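Local coordinates for protein putative TetR-family transcriptional regulator (Syntrophomonas wolfei subsp. wolfei, PDB 3LWJ) that probably binds DNA through an N-terminal helix-turn-helix and regulates transcription, as other dimeric members of the TetR family do, at residues A[18-23]-A[40-45]; A[29-34]-A[118-123]; A[70-75]-A[132-137]; A[105-110]-A[166-171]; A[141-144]-A[149-152]. All coordinates share one frame; numbering follows the deposited sequence. Where two conformers were deposited one is given.

Contact 1 of 5, residues A[18-23]-A[40-45]; sequences LTCSLD and ALSEVG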
# COMPACT_ATOMS: atom_id res chain seq x y z
N LEU A 18 2.57 9.26 -24.69
CA LEU A 18 2.23 8.46 -23.50
C LEU A 18 2.65 6.99 -23.60
O LEU A 18 3.20 6.45 -22.65
CB LEU A 18 0.73 8.58 -23.18
CG LEU A 18 0.20 9.99 -22.87
CD1 LEU A 18 -1.31 9.96 -22.66
CD2 LEU A 18 0.91 10.64 -21.67
N THR A 19 2.42 6.35 -24.75
CA THR A 19 2.81 4.93 -24.90
C THR A 19 4.33 4.79 -24.82
O THR A 19 4.84 3.94 -24.06
CB THR A 19 2.31 4.30 -26.23
OG1 THR A 19 0.97 4.73 -26.49
CG2 THR A 19 2.33 2.77 -26.13
N CYS A 20 5.04 5.63 -25.57
CA CYS A 20 6.52 5.64 -25.55
C CYS A 20 7.11 5.92 -24.16
O CYS A 20 8.12 5.33 -23.78
CB CYS A 20 7.08 6.69 -26.54
SG CYS A 20 6.74 6.35 -28.28
N SER A 21 6.48 6.84 -23.44
CA SER A 21 6.91 7.20 -22.09
C SER A 21 6.75 6.01 -21.15
O SER A 21 7.66 5.67 -20.38
CB SER A 21 6.10 8.41 -21.56
OG SER A 21 6.34 9.58 -22.31
N LEU A 22 5.59 5.37 -21.23
CA LEU A 22 5.33 4.16 -20.47
C LEU A 22 6.42 3.13 -20.78
O LEU A 22 7.05 2.60 -19.87
CB LEU A 22 3.92 3.63 -20.79
CG LEU A 22 3.05 2.94 -19.75
CD1 LEU A 22 3.25 3.49 -18.34
CD2 LEU A 22 1.57 3.07 -20.21
N ASP A 23 6.67 2.86 -22.06
CA ASP A 23 7.67 1.84 -22.43
C ASP A 23 9.05 2.13 -21.86
O ASP A 23 9.74 1.23 -21.38
CB ASP A 23 7.79 1.66 -23.96
CG ASP A 23 6.49 1.14 -24.61
OD1 ASP A 23 5.57 0.70 -23.90
OD2 ASP A 23 6.39 1.21 -25.85
N ALA A 40 12.92 11.79 -28.36
CA ALA A 40 13.62 10.99 -29.39
C ALA A 40 12.84 9.74 -29.81
O ALA A 40 12.68 9.48 -30.99
CB ALA A 40 15.03 10.61 -28.93
N LEU A 41 12.35 8.96 -28.86
CA LEU A 41 11.58 7.75 -29.19
C LEU A 41 10.17 8.05 -29.73
O LEU A 41 9.61 7.27 -30.50
CB LEU A 41 11.48 6.84 -27.96
CG LEU A 41 11.02 5.39 -28.17
CD1 LEU A 41 12.13 4.57 -28.83
CD2 LEU A 41 10.59 4.81 -26.82
N SER A 42 9.59 9.17 -29.30
CA SER A 42 8.27 9.61 -29.78
C SER A 42 8.33 10.20 -31.20
O SER A 42 7.38 10.07 -31.97
CB SER A 42 7.68 10.63 -28.83
OG SER A 42 6.27 10.57 -28.85
N GLU A 43 9.45 10.88 -31.52
CA GLU A 43 9.69 11.55 -32.81
C GLU A 43 8.76 12.72 -33.14
O GLU A 43 8.73 13.16 -34.28
CB GLU A 43 9.66 10.56 -33.98
CG GLU A 43 10.90 9.69 -34.11
CD GLU A 43 10.60 8.39 -34.82
OE1 GLU A 43 9.60 7.74 -34.46
OE2 GLU A 43 11.35 8.02 -35.75
N VAL A 44 8.00 13.23 -32.17
CA VAL A 44 7.08 14.35 -32.44
C VAL A 44 7.77 15.72 -32.55
O VAL A 44 7.15 16.70 -32.98
CB VAL A 44 5.92 14.42 -31.40
CG1 VAL A 44 5.08 13.13 -31.43
CG2 VAL A 44 6.47 14.71 -29.99
N GLY A 45 9.06 15.79 -32.18
CA GLY A 45 9.82 17.06 -32.19
C GLY A 45 9.77 17.72 -30.81
O GLY A 45 8.80 17.56 -30.06
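Cys20 and Ser42 meet where helix 10-28 passes the end of helix 35-42, with their CA atoms 6.1 Å apart, a close approach consistent with the small side chains at these two positions. The tight part is built round the Cys20 thiol. With SG anti to its own carbonyl carbon (chi1 -65°), the sulfur is carried across to the last turn of the other helix, where it lies 3.7 Å from the carbonyl O of Leu41 and 3.9 Å from CA of Ser42. The Ser42 hydroxyl stays farther off, its OG 4.3 Å from the Cys20 SG, and the Ser42 side chain itself is buried, packing on Ile17. The looser side belongs to Leu41. Its CD2 methyl rests 4.0 Å from both CB and O of Cys20, while the residue remains largely open to solvent and also leans on Leu24 one turn farther along helix 10-28. Past Ser42 the helix ends, as Glu43 turns to positive phi, and Lys16 donates a hydrogen bond to the Ser42 carbonyl. Contact through one cysteine and the end of a short helix packs the first helix against the predicted helix-turn-helix of a TetR-type DNA-binding domain.

Contact 2 of 5, residues A[29-34]-A[118-123]; sequences GYYNTS and APIDQC
Tyr30 swings its ring out with CG anti to the backbone N (chi1 179°), Tyr31 sets its CG anti to the carbonyl carbon (chi1 -71°), and the two rings thereby reach the same side chain, Ile120. In this TetR-family fold the pair sits in the loop between helix 10-28 and helix 35-42, at the entry to the predicted helix-turn-helix, whereas Ile120 lies in the first turn of helix 118-144; the contact therefore joins the DNA-binding head to the helical body. Ile120 comes from the opposite direction and brings its ethyl arm up against both phenols, obliquely to each ring. Its CG1 lies 3.6 Å from CE2 of Tyr30, and its CD1 is 4.1 Å from CE1 of Tyr31. The rings also pack on each other, CD2 of Tyr30 standing 3.8 Å above the centre of the Tyr31 ring. Both phenol oxygens are held from outside: Tyr30 hydrogen-bonds Glu57, and Tyr31 does so with Ser116 and Ser117. A leucine in place of Tyr30 would probably leave Glu57 without its phenol partner, and take from the Ile120 ethyl arm one of its two aromatic neighbours and from the Tyr31 face the ring edge resting on it. Behind the rings, Thr33 OG1 donates to the Gly29 carbonyl O at 3.0 Å, from a position 51° out of the carbonyl plane. The Tyr31 oxygen itself also touches Ile120, its OH 3.5 Å from CG1 and 3.6 Å from CB.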
# COMPACT_ATOMS: atom_id res chain seq x y z
N GLY A 29 13.55 2.55 -16.11
CA GLY A 29 13.17 3.12 -14.81
C GLY A 29 12.75 4.60 -14.92
O GLY A 29 13.39 5.39 -15.62
N TYR A 30 11.67 4.96 -14.22
CA TYR A 30 11.06 6.30 -14.28
C TYR A 30 12.07 7.46 -14.09
O TYR A 30 12.05 8.43 -14.83
CB TYR A 30 9.92 6.42 -13.24
CG TYR A 30 9.28 7.78 -13.24
CD1 TYR A 30 8.18 8.05 -14.05
CD2 TYR A 30 9.82 8.84 -12.50
CE1 TYR A 30 7.61 9.32 -14.11
CE2 TYR A 30 9.25 10.11 -12.53
CZ TYR A 30 8.16 10.34 -13.36
OH TYR A 30 7.55 11.60 -13.41
N TYR A 31 12.96 7.33 -13.11
CA TYR A 31 13.93 8.39 -12.81
C TYR A 31 15.09 8.47 -13.79
O TYR A 31 15.56 9.59 -14.11
CB TYR A 31 14.43 8.24 -11.37
CG TYR A 31 13.34 8.60 -10.41
CD1 TYR A 31 12.92 9.93 -10.29
CD2 TYR A 31 12.68 7.63 -9.68
CE1 TYR A 31 11.92 10.29 -9.43
CE2 TYR A 31 11.64 7.97 -8.83
CZ TYR A 31 11.27 9.30 -8.69
OH TYR A 31 10.25 9.65 -7.84
N ASN A 32 15.51 7.30 -14.28
CA ASN A 32 16.54 7.21 -15.34
C ASN A 32 16.06 7.65 -16.72
O ASN A 32 16.88 7.85 -17.59
CB ASN A 32 17.06 5.77 -15.47
CG ASN A 32 17.71 5.23 -14.19
OD1 ASN A 32 18.48 5.92 -13.54
ND2 ASN A 32 17.40 3.98 -13.85
N THR A 33 14.75 7.73 -16.96
CA THR A 33 14.23 8.23 -18.25
C THR A 33 14.21 9.77 -18.30
O THR A 33 13.67 10.41 -17.40
CB THR A 33 12.79 7.75 -18.50
OG1 THR A 33 12.75 6.33 -18.40
CG2 THR A 33 12.27 8.22 -19.90
N SER A 34 14.78 10.36 -19.36
CA SER A 34 14.68 11.82 -19.57
C SER A 34 13.64 12.24 -20.63
O SER A 34 13.22 11.43 -21.49
CB SER A 34 16.03 12.37 -20.00
OG SER A 34 16.39 11.86 -21.28
N ALA A 118 8.69 13.60 -3.52
CA ALA A 118 7.48 14.39 -3.29
C ALA A 118 6.76 14.77 -4.58
O ALA A 118 5.54 14.75 -4.63
CB ALA A 118 7.74 15.62 -2.44
N PRO A 119 7.50 15.11 -5.65
CA PRO A 119 6.72 15.44 -6.86
C PRO A 119 5.92 14.26 -7.43
O PRO A 119 4.83 14.44 -7.94
CB PRO A 119 7.78 15.90 -7.86
CG PRO A 119 8.82 16.49 -7.02
CD PRO A 119 8.90 15.57 -5.79
N ILE A 120 6.49 13.06 -7.35
CA ILE A 120 5.82 11.85 -7.90
C ILE A 120 4.70 11.44 -6.95
O ILE A 120 3.59 11.14 -7.39
CB ILE A 120 6.84 10.75 -8.18
CG1 ILE A 120 7.56 11.06 -9.50
CG2 ILE A 120 6.16 9.38 -8.27
CD1 ILE A 120 8.41 12.33 -9.53
N ASP A 121 4.97 11.51 -5.64
CA ASP A 121 3.89 11.31 -4.66
C ASP A 121 2.74 12.32 -4.81
O ASP A 121 1.57 11.93 -4.69
CB ASP A 121 4.45 11.26 -3.25
CG ASP A 121 5.10 9.92 -2.93
OD1 ASP A 121 4.50 8.86 -3.26
OD2 ASP A 121 6.19 9.93 -2.33
N GLN A 122 3.03 13.58 -5.13
CA GLN A 122 1.99 14.57 -5.43
C GLN A 122 1.13 14.05 -6.61
O GLN A 122 -0.07 14.19 -6.61
CB GLN A 122 2.58 15.97 -5.75
CG GLN A 122 3.12 16.80 -4.53
CD GLN A 122 3.96 18.06 -4.90
OE1 GLN A 122 4.39 18.81 -4.01
NE2 GLN A 122 4.17 18.30 -6.20
N CYS A 123 1.77 13.50 -7.65
CA CYS A 123 1.01 12.98 -8.80
C CYS A 123 0.14 11.79 -8.38
O CYS A 123 -1.03 11.70 -8.74
CB CYS A 123 1.92 12.49 -9.91
SG CYS A 123 2.98 13.73 -10.66

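Contact 3 of 5, residues A[70-75]-A[132-137]; sequences QIISSI and LEFYSR
Phe134 offers a face to Ile72 and an edge to Ile75, two isoleucines on neighbouring turns of helix 56-79. The CG2 methyl of Ile72 makes a CH-pi contact, 3.9 Å from the centroid of the Phe134 ring and 14° off its normal. In the ring plane, CG2 of Ile75 comes to 3.7 Å from CE2 of Phe134, and the CD1 end of the same isoleucine adds a contact of 3.9 Å with that carbon. The ring reaches this position because its CG is anti to the backbone N (chi1 -172°), which sends it away from helix 118-144 and past the isoleucines, the side chains running in opposite directions. An alanine at Phe134 would probably open a gap between the two helices and deprive the Ile72 methyl of the face on which it rests. Behind these side chains both backbones are regular helix, Ile75 N bonding to Ile71 O and Arg137 N to Glu133 O. A bound 1,2-ethanediol, probably from the crystallisation liquor, lies near Phe134. Farther out, Ile71 and Ile75 turn to helix 85-102, while Leu132 and Ser136 pack on helix 153-173, so the contact joins helices 56-79 and 118-144, with helix 85-102 against the first and helix 153-173 against the second.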
# COMPACT_ATOMS: atom_id res chain seq x y z
N GLN A 70 -10.81 5.81 -16.83
CA GLN A 70 -11.25 4.50 -17.31
C GLN A 70 -11.88 3.63 -16.19
O GLN A 70 -12.91 2.97 -16.39
CB GLN A 70 -10.07 3.79 -17.97
CG GLN A 70 -10.39 2.47 -18.69
CD GLN A 70 -9.10 1.74 -19.10
OE1 GLN A 70 -8.01 2.33 -19.08
NE2 GLN A 70 -9.23 0.45 -19.44
N ILE A 71 -11.27 3.66 -14.99
CA ILE A 71 -11.82 3.00 -13.79
C ILE A 71 -13.23 3.57 -13.47
O ILE A 71 -14.21 2.81 -13.34
CB ILE A 71 -10.86 3.18 -12.55
CG1 ILE A 71 -9.51 2.48 -12.79
CG2 ILE A 71 -11.51 2.67 -11.26
CD1 ILE A 71 -8.45 2.78 -11.72
N ILE A 72 -13.33 4.89 -13.37
CA ILE A 72 -14.58 5.54 -12.95
C ILE A 72 -15.71 5.36 -13.97
O ILE A 72 -16.84 5.17 -13.58
CB ILE A 72 -14.36 7.05 -12.63
CG1 ILE A 72 -13.45 7.19 -11.40
CG2 ILE A 72 -15.73 7.82 -12.41
CD1 ILE A 72 -13.10 8.62 -11.12
N SER A 73 -15.38 5.39 -15.26
CA SER A 73 -16.39 5.23 -16.32
C SER A 73 -16.84 3.78 -16.50
O SER A 73 -18.03 3.51 -16.77
CB SER A 73 -15.90 5.81 -17.66
OG SER A 73 -14.79 5.09 -18.15
N SER A 74 -15.95 2.82 -16.32
CA SER A 74 -16.35 1.42 -16.32
C SER A 74 -17.38 1.14 -15.22
O SER A 74 -18.39 0.49 -15.45
CB SER A 74 -15.14 0.52 -16.13
OG SER A 74 -14.20 0.76 -17.16
N ILE A 75 -17.13 1.65 -14.02
CA ILE A 75 -18.02 1.45 -12.88
C ILE A 75 -19.37 2.17 -13.15
O ILE A 75 -20.46 1.57 -13.01
CB ILE A 75 -17.36 1.98 -11.59
CG1 ILE A 75 -16.13 1.12 -11.22
CG2 ILE A 75 -18.34 1.96 -10.42
CD1 ILE A 75 -15.34 1.64 -10.02
N LEU A 132 -10.54 7.89 -4.32
CA LEU A 132 -11.11 7.94 -2.97
C LEU A 132 -12.43 8.72 -2.88
O LEU A 132 -13.39 8.25 -2.23
CB LEU A 132 -10.10 8.49 -1.94
CG LEU A 132 -8.94 7.54 -1.63
CD1 LEU A 132 -7.75 8.33 -1.00
CD2 LEU A 132 -9.41 6.39 -0.73
N GLU A 133 -12.48 9.89 -3.54
CA GLU A 133 -13.69 10.69 -3.59
C GLU A 133 -14.81 9.93 -4.30
O GLU A 133 -15.92 9.86 -3.81
CB GLU A 133 -13.45 12.05 -4.28
CG GLU A 133 -12.73 13.12 -3.40
N PHE A 134 -14.52 9.33 -5.45
CA PHE A 134 -15.53 8.50 -6.10
C PHE A 134 -16.03 7.36 -5.20
O PHE A 134 -17.23 7.14 -5.08
CB PHE A 134 -14.95 7.89 -7.39
CG PHE A 134 -15.97 7.18 -8.22
CD1 PHE A 134 -17.08 7.87 -8.72
CD2 PHE A 134 -15.83 5.82 -8.51
CE1 PHE A 134 -18.03 7.22 -9.51
CE2 PHE A 134 -16.78 5.16 -9.27
CZ PHE A 134 -17.88 5.85 -9.78
N TYR A 135 -15.11 6.63 -4.58
CA TYR A 135 -15.51 5.52 -3.72
C TYR A 135 -16.37 6.06 -2.57
O TYR A 135 -17.35 5.43 -2.18
CB TYR A 135 -14.31 4.76 -3.14
CG TYR A 135 -13.37 4.07 -4.12
CD1 TYR A 135 -13.76 3.77 -5.44
CD2 TYR A 135 -12.09 3.68 -3.73
CE1 TYR A 135 -12.91 3.14 -6.33
CE2 TYR A 135 -11.23 3.00 -4.63
CZ TYR A 135 -11.65 2.74 -5.93
OH TYR A 135 -10.85 2.09 -6.83
N SER A 136 -16.00 7.24 -2.06
CA SER A 136 -16.80 7.85 -1.02
C SER A 136 -18.25 8.13 -1.48
O SER A 136 -19.20 7.80 -0.77
CB SER A 136 -16.12 9.10 -0.45
OG SER A 136 -14.90 8.73 0.15
N ARG A 137 -18.42 8.70 -2.67
CA ARG A 137 -19.77 9.03 -3.19
C ARG A 137 -20.59 7.76 -3.22
O ARG A 137 -21.71 7.76 -2.77
CB ARG A 137 -19.76 9.60 -4.62
CG ARG A 137 -18.92 10.85 -4.89
CD ARG A 137 -19.38 12.07 -4.14
NE ARG A 137 -18.86 12.07 -2.76
CZ ARG A 137 -17.66 12.53 -2.38
NH1 ARG A 137 -16.80 13.05 -3.26
NH2 ARG A 137 -17.33 12.48 -1.09

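Contact 4 of 5, residues A[105-110]-A[166-171]; sequences TLSEIY and FSLYKW
Leu168 sets its forked end against CB of Ser107 and the edge of the Tyr110 ring, packing helix 153-173 against helix 104-113 in the interior of the helical body that follows the DNA-binding head in TetR-type proteins. Its conformation explains the reach: with CG anti to the backbone N (chi1 -176°) the isobutyl group extends straight across to the other helix, and a chi2 of 51° forks it so that each methyl has a neighbour. CD1 lies 3.8 Å from CB of Ser107, and CD2 is equally near that same CB, so the serine carbon fits in the cleft of the fork. Ser107 is small enough for the helices to come within 7.4 Å, CA to CA, at Leu168. Its OG, set anti to the carbonyl carbon, is turned back along its own chain, where it hydrogen-bonds the carbonyls of Phe100 and Asn103 and is satisfied although buried. Tyr110 also has CG anti to its backbone N (chi1 171°), and its side chain crosses that of Leu168 at about a right angle. Its OH is bound to Glu128, and its ring meets Phe127 edge-to-face. Against this ring the leucine comes in at the rim, near the plane, its CD2 3.8 Å from the Tyr110 CD2.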
# COMPACT_ATOMS: atom_id res chain seq x y z
N THR A 105 1.44 -2.42 -17.60
CA THR A 105 2.71 -1.75 -17.48
C THR A 105 2.55 -0.47 -16.59
O THR A 105 3.41 -0.17 -15.74
CB THR A 105 3.28 -1.50 -18.88
OG1 THR A 105 2.35 -0.71 -19.60
CG2 THR A 105 3.52 -2.88 -19.65
N LEU A 106 1.43 0.23 -16.74
CA LEU A 106 1.12 1.39 -15.89
C LEU A 106 0.88 0.99 -14.43
O LEU A 106 1.33 1.69 -13.51
CB LEU A 106 -0.08 2.17 -16.45
CG LEU A 106 -0.54 3.42 -15.68
CD1 LEU A 106 0.65 4.36 -15.38
CD2 LEU A 106 -1.64 4.14 -16.40
N SER A 107 0.15 -0.12 -14.23
CA SER A 107 -0.05 -0.69 -12.90
C SER A 107 1.30 -0.98 -12.26
O SER A 107 1.52 -0.73 -11.09
CB SER A 107 -0.90 -1.98 -12.96
OG SER A 107 -2.29 -1.72 -13.28
N GLU A 108 2.23 -1.51 -13.04
CA GLU A 108 3.58 -1.72 -12.52
C GLU A 108 4.25 -0.41 -12.08
O GLU A 108 4.74 -0.32 -10.95
CB GLU A 108 4.45 -2.44 -13.53
CG GLU A 108 5.55 -3.25 -12.85
CD GLU A 108 6.51 -3.91 -13.84
OE1 GLU A 108 6.05 -4.51 -14.84
OE2 GLU A 108 7.73 -3.79 -13.60
N ILE A 109 4.27 0.61 -12.96
CA ILE A 109 4.88 1.89 -12.60
C ILE A 109 4.21 2.46 -11.35
O ILE A 109 4.89 2.82 -10.42
CB ILE A 109 4.79 2.93 -13.73
CG1 ILE A 109 5.62 2.51 -14.95
CG2 ILE A 109 5.24 4.34 -13.24
CD1 ILE A 109 7.08 2.29 -14.67
N TYR A 110 2.87 2.50 -11.33
CA TYR A 110 2.10 2.93 -10.14
C TYR A 110 2.53 2.21 -8.88
O TYR A 110 2.61 2.83 -7.80
CB TYR A 110 0.62 2.70 -10.41
CG TYR A 110 -0.33 2.86 -9.26
CD1 TYR A 110 -0.37 4.04 -8.50
CD2 TYR A 110 -1.26 1.84 -8.97
CE1 TYR A 110 -1.29 4.18 -7.44
CE2 TYR A 110 -2.18 1.99 -7.93
CZ TYR A 110 -2.19 3.17 -7.19
OH TYR A 110 -3.09 3.30 -6.17
N PHE A 166 -2.28 -2.87 -2.61
CA PHE A 166 -1.39 -3.90 -2.04
C PHE A 166 -1.45 -5.22 -2.82
O PHE A 166 -0.44 -5.81 -3.10
CB PHE A 166 -1.71 -4.19 -0.59
CG PHE A 166 -0.69 -5.09 0.10
CD1 PHE A 166 0.66 -4.89 -0.07
CD2 PHE A 166 -1.10 -6.10 0.95
CE1 PHE A 166 1.62 -5.67 0.57
CE2 PHE A 166 -0.15 -6.89 1.61
CZ PHE A 166 1.22 -6.67 1.41
N SER A 167 -2.65 -5.65 -3.18
CA SER A 167 -2.79 -6.90 -3.95
C SER A 167 -2.26 -6.71 -5.40
O SER A 167 -1.70 -7.64 -5.98
CB SER A 167 -4.25 -7.34 -3.92
OG SER A 167 -5.00 -6.53 -4.80
N LEU A 168 -2.45 -5.52 -6.02
CA LEU A 168 -1.85 -5.22 -7.33
C LEU A 168 -0.32 -5.36 -7.24
O LEU A 168 0.32 -5.99 -8.06
CB LEU A 168 -2.18 -3.78 -7.77
CG LEU A 168 -1.72 -3.31 -9.16
CD1 LEU A 168 -2.15 -4.32 -10.27
CD2 LEU A 168 -2.23 -1.83 -9.42
N TYR A 169 0.26 -4.75 -6.22
CA TYR A 169 1.71 -4.79 -6.04
C TYR A 169 2.22 -6.23 -5.92
O TYR A 169 3.22 -6.59 -6.53
CB TYR A 169 2.10 -3.93 -4.84
CG TYR A 169 3.40 -4.27 -4.13
CD1 TYR A 169 4.61 -3.72 -4.53
CD2 TYR A 169 3.41 -5.10 -3.02
CE1 TYR A 169 5.80 -4.03 -3.84
CE2 TYR A 169 4.58 -5.39 -2.31
CZ TYR A 169 5.78 -4.86 -2.74
OH TYR A 169 6.94 -5.15 -2.02
N LYS A 170 1.52 -7.06 -5.16
CA LYS A 170 1.94 -8.46 -5.00
C LYS A 170 1.82 -9.27 -6.29
O LYS A 170 2.57 -10.25 -6.48
CB LYS A 170 1.18 -9.15 -3.87
CG LYS A 170 1.50 -8.59 -2.49
CD LYS A 170 0.95 -9.46 -1.28
CE LYS A 170 1.51 -10.90 -1.20
NZ LYS A 170 1.63 -11.44 0.20
N TRP A 171 0.89 -8.90 -7.16
CA TRP A 171 0.78 -9.60 -8.45
C TRP A 171 1.83 -9.10 -9.43
O TRP A 171 2.71 -9.88 -9.85
CB TRP A 171 -0.61 -9.42 -9.03
CG TRP A 171 -0.75 -9.84 -10.46
CD1 TRP A 171 -0.48 -11.06 -10.99
CD2 TRP A 171 -1.25 -9.03 -11.53
NE1 TRP A 171 -0.76 -11.06 -12.34
CE2 TRP A 171 -1.24 -9.83 -12.69
CE3 TRP A 171 -1.72 -7.72 -11.62
CZ2 TRP A 171 -1.66 -9.35 -13.93
CZ3 TRP A 171 -2.15 -7.25 -12.86
CH2 TRP A 171 -2.10 -8.06 -13.99

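Contact 5 of 5, residues A[141-144]-A[149-152]; sequences YGIK and KNVP
Ile143, near the end of helix 118-144, stands opposite an irregular loop segment in which Asn150 is the centre of an inverse gamma turn, the two CA atoms 5.6 Å apart; the turn is closed by a weak bond of 2.9 Å from Val151 N to Lys149 O. This is a helix-to-helix connection of the all-helical TetR fold, where the chain folds back after helix 118-144 before starting helix 153-173. The side chain of Ile143 carries nearly all the packing, each branch meeting a different part of the loop. The ethyl arm, placed by a CG1 anti to the carbonyl carbon (chi1 -68°), reaches the backbone of the turn: CG1 lies 3.4 Å from Lys149 O, and the terminal CD1 goes on to 3.9 Å from Val151 O. Apolar carbons thus sit against peptide carbonyls, so van der Waals packing rather than a polar bond closes the contact. The CG2 methyl faces Asn150, whose side chain crosses that of Ile143 at about a right angle and remains mostly in solvent. Nearby, the backbones of Gly142 and Phe148 are hydrogen-bonded, which ties the helix end to the loop a second time, and Ile143 also touches the Phe148 side chain. Lys149 directs its ammonium outward to the second subunit, where NZ hydrogen-bonds the carbonyls of Val195, Gly196 and Leu198 of that subunit; Val151 packs on Lys191 of the second subunit. Closest of the Asn150 atoms to the isoleucine is its CA, 3.7 Å from CG2 of Ile143, with OD1 at 3.9 Å from that methyl.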
# COMPACT_ATOMS: atom_id res chain seq x y z
N TYR A 141 -24.03 6.97 -1.05
CA TYR A 141 -25.28 6.57 -1.68
C TYR A 141 -25.85 5.33 -0.99
O TYR A 141 -27.03 5.30 -0.64
CB TYR A 141 -25.07 6.34 -3.18
CG TYR A 141 -26.33 6.08 -3.96
CD1 TYR A 141 -27.19 7.13 -4.29
CD2 TYR A 141 -26.66 4.80 -4.38
CE1 TYR A 141 -28.38 6.89 -5.02
CE2 TYR A 141 -27.81 4.55 -5.11
CZ TYR A 141 -28.67 5.59 -5.42
OH TYR A 141 -29.81 5.32 -6.12
N GLY A 142 -25.01 4.32 -0.74
CA GLY A 142 -25.48 3.10 -0.09
C GLY A 142 -25.98 3.30 1.34
O GLY A 142 -26.86 2.54 1.81
N ILE A 143 -25.40 4.29 2.04
CA ILE A 143 -25.79 4.64 3.41
C ILE A 143 -27.16 5.27 3.36
O ILE A 143 -28.04 4.89 4.12
CB ILE A 143 -24.80 5.64 4.09
CG1 ILE A 143 -23.46 4.96 4.32
CG2 ILE A 143 -25.35 6.14 5.43
CD1 ILE A 143 -22.37 5.90 4.75
N LYS A 144 -27.31 6.21 2.43
CA LYS A 144 -28.56 6.89 2.19
C LYS A 144 -29.72 5.98 1.76
O LYS A 144 -30.87 6.28 2.08
CB LYS A 144 -28.36 8.03 1.18
CG LYS A 144 -27.64 9.26 1.78
CD LYS A 144 -28.61 10.13 2.63
CE LYS A 144 -27.92 11.33 3.30
NZ LYS A 144 -27.64 11.09 4.74
N LYS A 149 -24.46 0.61 6.61
CA LYS A 149 -24.50 1.30 7.89
C LYS A 149 -23.88 2.70 7.77
O LYS A 149 -22.97 2.95 6.97
CB LYS A 149 -23.76 0.51 8.98
CG LYS A 149 -24.34 -0.86 9.43
CD LYS A 149 -23.45 -1.40 10.59
CE LYS A 149 -23.91 -2.73 11.20
NZ LYS A 149 -23.74 -3.86 10.28
N ASN A 150 -24.39 3.59 8.60
CA ASN A 150 -23.95 4.95 8.65
C ASN A 150 -22.66 5.01 9.46
O ASN A 150 -22.68 5.32 10.62
CB ASN A 150 -25.05 5.82 9.29
CG ASN A 150 -24.74 7.33 9.22
OD1 ASN A 150 -23.80 7.77 8.57
ND2 ASN A 150 -25.54 8.10 9.90
N VAL A 151 -21.55 4.71 8.82
CA VAL A 151 -20.25 4.76 9.47
C VAL A 151 -19.39 5.80 8.76
O VAL A 151 -19.70 6.19 7.64
CB VAL A 151 -19.57 3.37 9.42
CG1 VAL A 151 -20.38 2.38 10.27
CG2 VAL A 151 -19.39 2.89 7.96
N PRO A 152 -18.28 6.22 9.39
CA PRO A 152 -17.40 7.12 8.67
C PRO A 152 -16.94 6.53 7.34
O PRO A 152 -16.49 5.40 7.30
CB PRO A 152 -16.25 7.32 9.66
CG PRO A 152 -16.93 7.22 11.00
CD PRO A 152 -17.79 5.99 10.77

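Contacts 2 and 4 are buried, contacts 1 and 3 partly so, and contact 5 lies at the surface, its centre about 24 Å from the centre of the chain. Helix 118-144 runs through three of them, meeting the DNA-binding head in contact 2, helix 56-79 in contact 3 and its own following loop in contact 5. Chemistry follows place: thiol against backbone in contact 1, phenols round an aliphatic arm in contact 2, isoleucines on a phenylalanine in contact 3, a forked leucine in contact 4, carbons against carbonyls in contact 5. Contacts 1 and 4 touch through Leu22 and Thr105; contacts 2 to 5 also reach the second subunit, 4 and 5 through more residues.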